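Glycoside Hydrolase Family 43_12 (PDB 7JVH) probably hydrolyses glycosidic bonds in plant cell-wall polysaccharides or their oligosaccharides as a family 43 glycoside hydrolase. Local coordinates at residues Thr134-Thr139 against Trp207-Glu212; Val223-Gly228 against Tyr250-Ala255. All coordinates share one frame; numbering follows the deposited sequence.

Contact 1 of 2, residues Thr134-Thr139 against Trp207-Glu212; sequences TFYMIT and WEYDLE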
loop_
_atom_site.group_PDB
_atom_site.type_symbol
_atom_site.label_atom_id
_atom_site.label_comp_id
_atom_site.label_asym_id
_atom_site.label_seq_id
_atom_site.Cartn_x
_atom_site.Cartn_y
_atom_site.Cartn_z
ATOM N N THR A 134 -2.584 3.376 25.391
ATOM C CA THR A 134 -2.243 2.196 24.604
ATOM C C THR A 134 -2.635 2.380 23.159
ATOM O O THR A 134 -3.702 2.919 22.873
ATOM C CB THR A 134 -2.947 0.918 25.125
ATOM O OG1 THR A 134 -2.751 0.792 26.543
ATOM C CG2 THR A 134 -2.378 -0.328 24.429
ATOM N N PHE A 135 -1.760 1.915 22.264
ATOM C CA PHE A 135 -2.002 1.916 20.819
ATOM C C PHE A 135 -2.605 0.574 20.369
ATOM O O PHE A 135 -2.382 -0.466 20.984
ATOM C CB PHE A 135 -0.710 2.213 20.055
ATOM C CG PHE A 135 -0.211 3.629 20.215
ATOM C CD1 PHE A 135 0.576 3.996 21.314
ATOM C CD2 PHE A 135 -0.512 4.595 19.265
ATOM C CE1 PHE A 135 1.034 5.291 21.456
ATOM C CE2 PHE A 135 -0.056 5.894 19.402
ATOM C CZ PHE A 135 0.718 6.244 20.499
ATOM N N TYR A 136 -3.360 0.628 19.267
ATOM C CA TYR A 136 -4.096 -0.495 18.689
ATOM C C TYR A 136 -3.982 -0.428 17.167
ATOM O O TYR A 136 -4.269 0.603 16.564
ATOM C CB TYR A 136 -5.572 -0.401 19.079
ATOM C CG TYR A 136 -5.862 -0.681 20.534
ATOM C CD1 TYR A 136 -5.846 0.340 21.488
ATOM C CD2 TYR A 136 -6.180 -1.966 20.953
ATOM C CE1 TYR A 136 -6.115 0.076 22.816
ATOM C CE2 TYR A 136 -6.465 -2.244 22.288
ATOM C CZ TYR A 136 -6.428 -1.218 23.218
ATOM O OH TYR A 136 -6.705 -1.464 24.537
HETATM N N MSE A 137 -3.544 -1.529 16.554
HETATM C CA MSE A 137 -3.622 -1.690 15.110
HETATM C C MSE A 137 -4.542 -2.874 14.819
HETATM O O MSE A 137 -4.190 -4.019 15.102
HETATM C CB MSE A 137 -2.220 -1.907 14.527
HETATM C CG MSE A 137 -2.109 -1.589 13.051
HETATM SE SE MSE A 137 -3.054 -2.888 11.943
HETATM C CE MSE A 137 -4.533 -1.840 11.354
ATOM N N ILE A 138 -5.726 -2.582 14.268
ATOM C CA ILE A 138 -6.732 -3.598 14.007
ATOM C C ILE A 138 -7.032 -3.720 12.500
ATOM O O ILE A 138 -7.256 -2.730 11.816
ATOM C CB ILE A 138 -8.026 -3.316 14.813
ATOM C CG1 ILE A 138 -8.977 -4.508 14.750
ATOM C CG2 ILE A 138 -8.731 -2.064 14.318
ATOM C CD1 ILE A 138 -10.202 -4.345 15.640
ATOM N N THR A 139 -7.077 -4.964 12.012
ATOM C CA THR A 139 -7.239 -5.261 10.590
ATOM C C THR A 139 -7.801 -6.668 10.339
ATOM O O THR A 139 -8.044 -7.425 11.280
ATOM C CB THR A 139 -5.878 -5.108 9.881
ATOM O OG1 THR A 139 -6.057 -5.210 8.468
ATOM C CG2 THR A 139 -4.897 -6.150 10.351
ATOM N N TRP A 207 -20.104 -3.603 17.878
ATOM C CA TRP A 207 -19.984 -4.508 19.020
ATOM C C TRP A 207 -19.401 -3.726 20.175
ATOM O O TRP A 207 -18.549 -2.871 19.965
ATOM C CB TRP A 207 -18.982 -5.622 18.733
ATOM C CG TRP A 207 -19.318 -6.558 17.631
ATOM C CD1 TRP A 207 -19.133 -6.358 16.301
ATOM C CD2 TRP A 207 -19.845 -7.886 17.767
ATOM N NE1 TRP A 207 -19.523 -7.462 15.596
ATOM C CE2 TRP A 207 -19.974 -8.414 16.466
ATOM C CE3 TRP A 207 -20.237 -8.671 18.858
ATOM C CZ2 TRP A 207 -20.484 -9.696 16.224
ATOM C CZ3 TRP A 207 -20.737 -9.950 18.616
ATOM C CH2 TRP A 207 -20.868 -10.442 17.306
ATOM N N GLU A 208 -19.829 -4.049 21.394
ATOM C CA GLU A 208 -19.119 -3.644 22.598
ATOM C C GLU A 208 -17.842 -4.480 22.656
ATOM O O GLU A 208 -17.833 -5.641 22.237
ATOM C CB GLU A 208 -19.975 -3.867 23.852
ATOM C CG GLU A 208 -19.469 -3.138 25.096
ATOM C CD GLU A 208 -20.460 -3.204 26.267
ATOM O OE1 GLU A 208 -21.674 -3.382 26.017
ATOM O OE2 GLU A 208 -20.035 -3.068 27.442
ATOM N N TYR A 209 -16.762 -3.879 23.164
ATOM C CA TYR A 209 -15.434 -4.488 23.166
ATOM C C TYR A 209 -14.945 -4.598 24.598
ATOM O O TYR A 209 -15.123 -3.682 25.395
ATOM C CB TYR A 209 -14.474 -3.642 22.318
ATOM C CG TYR A 209 -13.080 -4.214 22.071
ATOM C CD1 TYR A 209 -12.828 -5.087 21.006
ATOM C CD2 TYR A 209 -12.000 -3.830 22.862
ATOM C CE1 TYR A 209 -11.549 -5.583 20.769
ATOM C CE2 TYR A 209 -10.719 -4.317 22.630
ATOM C CZ TYR A 209 -10.494 -5.192 21.586
ATOM O OH TYR A 209 -9.215 -5.678 21.359
ATOM N N ASP A 210 -14.340 -5.745 24.915
ATOM C CA ASP A 210 -13.808 -6.031 26.229
ATOM C C ASP A 210 -12.312 -5.740 26.211
ATOM O O ASP A 210 -11.551 -6.444 25.543
ATOM C CB ASP A 210 -14.074 -7.491 26.602
ATOM C CG ASP A 210 -13.655 -7.812 28.029
ATOM O OD1 ASP A 210 -12.563 -7.379 28.455
ATOM O OD2 ASP A 210 -14.422 -8.495 28.738
ATOM N N LEU A 211 -11.904 -4.702 26.954
ATOM C CA LEU A 211 -10.528 -4.223 26.960
ATOM C C LEU A 211 -9.587 -5.214 27.629
ATOM O O LEU A 211 -8.465 -5.400 27.178
ATOM C CB LEU A 211 -10.436 -2.844 27.615
ATOM C CG LEU A 211 -11.205 -1.767 26.842
ATOM C CD1 LEU A 211 -11.746 -0.695 27.776
ATOM C CD2 LEU A 211 -10.352 -1.158 25.738
ATOM N N GLU A 212 -10.064 -5.866 28.693
ATOM C CA GLU A 212 -9.283 -6.875 29.410
ATOM C C GLU A 212 -8.954 -8.053 28.500
ATOM O O GLU A 212 -7.798 -8.424 28.367
ATOM C CB GLU A 212 -10.010 -7.334 30.672
ATOM C CG GLU A 212 -10.259 -6.196 31.655
ATOM C CD GLU A 212 -11.483 -5.337 31.317
ATOM O OE1 GLU A 212 -12.505 -5.907 30.874
ATOM O OE2 GLU A 212 -11.412 -4.096 31.464
#

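Contact 2 of 2, residues Val223-Gly228 against Tyr250-Ala255; sequences VIVNGG and YYLMCA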
loop_
_atom_site.group_PDB
_atom_site.type_symbol
_atom_site.label_atom_id
_atom_site.label_comp_id
_atom_site.label_asym_id
_atom_site.label_seq_id
_atom_site.Cartn_x
_atom_site.Cartn_y
_atom_site.Cartn_z
ATOM N N VAL A 223 -26.697 -4.098 13.859
ATOM C CA VAL A 223 -26.529 -3.440 12.573
ATOM C C VAL A 223 -26.965 -1.986 12.731
ATOM O O VAL A 223 -28.121 -1.714 13.047
ATOM C CB VAL A 223 -27.338 -4.115 11.446
ATOM C CG1 VAL A 223 -27.163 -3.336 10.152
ATOM C CG2 VAL A 223 -26.910 -5.566 11.263
ATOM N N ILE A 224 -26.025 -1.058 12.511
ATOM C CA ILE A 224 -26.275 0.387 12.632
ATOM C C ILE A 224 -26.435 1.115 11.297
ATOM O O ILE A 224 -27.041 2.173 11.244
ATOM C CB ILE A 224 -25.217 1.098 13.505
ATOM C CG1 ILE A 224 -23.800 0.693 13.113
ATOM C CG2 ILE A 224 -25.463 0.789 14.982
ATOM C CD1 ILE A 224 -22.755 1.526 13.816
ATOM N N VAL A 225 -25.897 0.531 10.221
ATOM C CA VAL A 225 -26.221 0.947 8.861
ATOM C C VAL A 225 -26.457 -0.275 8.000
ATOM O O VAL A 225 -25.654 -1.194 8.011
ATOM C CB VAL A 225 -25.111 1.802 8.202
ATOM C CG1 VAL A 225 -25.502 2.143 6.767
ATOM C CG2 VAL A 225 -24.876 3.077 8.996
ATOM N N ASN A 226 -27.562 -0.260 7.249
ATOM C CA ASN A 226 -27.881 -1.301 6.291
ATOM C C ASN A 226 -27.817 -0.797 4.846
ATOM O O ASN A 226 -28.671 -0.015 4.422
ATOM C CB ASN A 226 -29.241 -1.920 6.586
ATOM C CG ASN A 226 -29.474 -3.198 5.805
ATOM O OD1 ASN A 226 -28.522 -3.850 5.332
ATOM N ND2 ASN A 226 -30.749 -3.573 5.664
ATOM N N GLY A 227 -26.787 -1.238 4.106
ATOM C CA GLY A 227 -26.618 -0.880 2.711
ATOM C C GLY A 227 -25.765 0.367 2.487
ATOM O O GLY A 227 -24.712 0.298 1.830
ATOM N N GLY A 228 -26.239 1.498 3.020
ATOM C CA GLY A 228 -25.594 2.798 2.872
ATOM C C GLY A 228 -26.480 3.950 3.320
ATOM O O GLY A 228 -27.403 3.748 4.119
ATOM N N TYR A 250 -22.290 11.257 18.409
ATOM C CA TYR A 250 -21.524 10.185 17.764
ATOM C C TYR A 250 -21.601 10.335 16.258
ATOM O O TYR A 250 -22.637 10.708 15.710
ATOM C CB TYR A 250 -22.033 8.792 18.193
ATOM C CG TYR A 250 -21.840 8.527 19.670
ATOM C CD1 TYR A 250 -20.672 7.953 20.139
ATOM C CD2 TYR A 250 -22.805 8.906 20.595
ATOM C CE1 TYR A 250 -20.475 7.736 21.493
ATOM C CE2 TYR A 250 -22.606 8.721 21.952
ATOM C CZ TYR A 250 -21.447 8.115 22.391
ATOM O OH TYR A 250 -21.241 7.901 23.733
ATOM N N TYR A 251 -20.483 10.038 15.591
ATOM C CA TYR A 251 -20.346 10.166 14.144
ATOM C C TYR A 251 -19.807 8.882 13.582
ATOM O O TYR A 251 -18.837 8.342 14.095
ATOM C CB TYR A 251 -19.414 11.328 13.816
ATOM C CG TYR A 251 -20.043 12.674 14.100
ATOM C CD1 TYR A 251 -20.772 13.328 13.120
ATOM C CD2 TYR A 251 -19.930 13.277 15.352
ATOM C CE1 TYR A 251 -21.362 14.557 13.357
ATOM C CE2 TYR A 251 -20.529 14.495 15.613
ATOM C CZ TYR A 251 -21.244 15.136 14.604
ATOM O OH TYR A 251 -21.846 16.351 14.845
ATOM N N LEU A 252 -20.458 8.390 12.528
ATOM C CA LEU A 252 -20.012 7.224 11.779
ATOM C C LEU A 252 -19.675 7.696 10.376
ATOM O O LEU A 252 -20.544 8.200 9.666
ATOM C CB LEU A 252 -21.102 6.135 11.730
ATOM C CG LEU A 252 -20.872 4.965 10.765
ATOM C CD1 LEU A 252 -19.695 4.118 11.214
ATOM C CD2 LEU A 252 -22.132 4.123 10.648
HETATM N N MSE A 253 -18.405 7.529 9.995
HETATM C CA MSE A 253 -17.956 7.849 8.645
HETATM C C MSE A 253 -17.574 6.554 7.932
HETATM O O MSE A 253 -16.822 5.746 8.474
HETATM C CB MSE A 253 -16.774 8.824 8.679
HETATM C CG MSE A 253 -16.483 9.462 7.337
HETATM SE SE MSE A 253 -14.994 10.734 7.398
HETATM C CE MSE A 253 -15.825 12.327 8.069
ATOM N N CYS A 254 -18.098 6.375 6.715
ATOM C CA CYS A 254 -17.871 5.159 5.950
ATOM C C CYS A 254 -17.535 5.475 4.512
ATOM O O CYS A 254 -17.951 6.503 3.989
ATOM C CB CYS A 254 -19.138 4.290 5.960
ATOM S SG CYS A 254 -19.758 3.864 7.597
ATOM N N ALA A 255 -16.779 4.576 3.881
ATOM C CA ALA A 255 -16.639 4.537 2.434
ATOM C C ALA A 255 -17.887 3.869 1.860
ATOM O O ALA A 255 -18.444 2.964 2.493
ATOM C CB ALA A 255 -15.378 3.774 2.033
#

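Contact 1 of 2, residues Thr134-Thr139 against Trp207-Glu212
Tyr136 meets Tyr209 and Leu211 in a buried side-chain contact between two neighbouring four-stranded sheets of the family 43 domain. Tyr136 lies on strand 134-142, the second of its sheet, and Tyr209 on strand 203-210, the third of the next; Leu211 follows in the turn beyond that strand. No hydrogen bond joins the two segments.

The Tyr136 ring is set beside the backbone N, with CG anti to the carbonyl carbon (chi1 -71°), and extends across the interface with its oxygen leading. The Leu211 side chain crosses it at about a right angle. Its methyl CD2 lies 3.9 Å from Tyr136 OH but 4.7 Å from Tyr136 CZ, so the methyl packs at the hydroxyl end. Tyr209 comes to the ring obliquely and more loosely, with Tyr209 OH 4.5 Å from Tyr136 CE2. The two phenol oxygens, Tyr136 OH and Tyr209 OH, stay 5.8 Å apart.

Each hydroxyl instead hydrogen-bonds to a residue of the turn next to its own strand: Tyr136 OH to Asn132 ND2, and Tyr209 OH to Asp214 OD1. Phe178, from the Tyr209 sheet, also meets the Tyr136 ring, and Tyr209 touches Val151 of strand 148-154. Side-chain packing between successive four-stranded antiparallel sheets is characteristic of adjacent blades in the five-bladed beta-propeller of family 43 enzymes.

Contact 2 of 2, residues Val223-Gly228 against Tyr250-Ala255
Leu252 has the most surface buried here, and it packs against both Val225 and Ile224 of the facing segment. Its CG stands anti to the backbone N (chi1 169°), which carries the branched end toward strand 215-226, and a single methyl, CD2, makes both contacts. Leu252 CD2 lies 3.4 Å from Val225 CG2, tight for two methyl groups, and 4.1 Å from Ile224 CD1. The side chains meet at a slant, and the attraction is purely apolar.

Two consecutive strand residues can serve one leucine because Ile224 and Val225 form a classic beta bulge opposite Ile204. Residues that would otherwise alternate between the faces of the sheet both turn toward strand 249-255. Within their own sheet Ile224 and Val225 also pack on Ile204 of the adjacent strand 203-210, while Leu252 rests on Pro241 and Ile243 of its neighbouring strand, so the contact continues into the apolar layers of both sheets. At 9.3 Å between Val225 CA and Leu252 CA, the nearest pair, the backbones are separated by a full layer of side chains. This face-to-face packing of the outermost strand of one sheet on the second strand of the next is an inter-blade contact of the beta-propeller.

How the contacts relate
Contacts 1 and 2 lie on either side of one propeller blade, the sheet that holds strands 203-210 and 215-226. Contact 1 joins it to the preceding blade and contact 2 to the following one. They come in series along the chain, their centres about 19 Å apart and their nearest atoms about 7 Å, without touching. Both are mainly buried, each with one partly exposed member, Leu211 in contact 1 and Ile224 in contact 2, and both lack hydrogen bonds across the segments, yet their chemistry differs. Contact 1 combines phenol groups, whose hydroxyls are hydrogen-bonded outside the two segments, with a leucine from a turn; contact 2 is wholly aliphatic, and it relies on a bulged strand where contact 1 relies on long aromatic side chains.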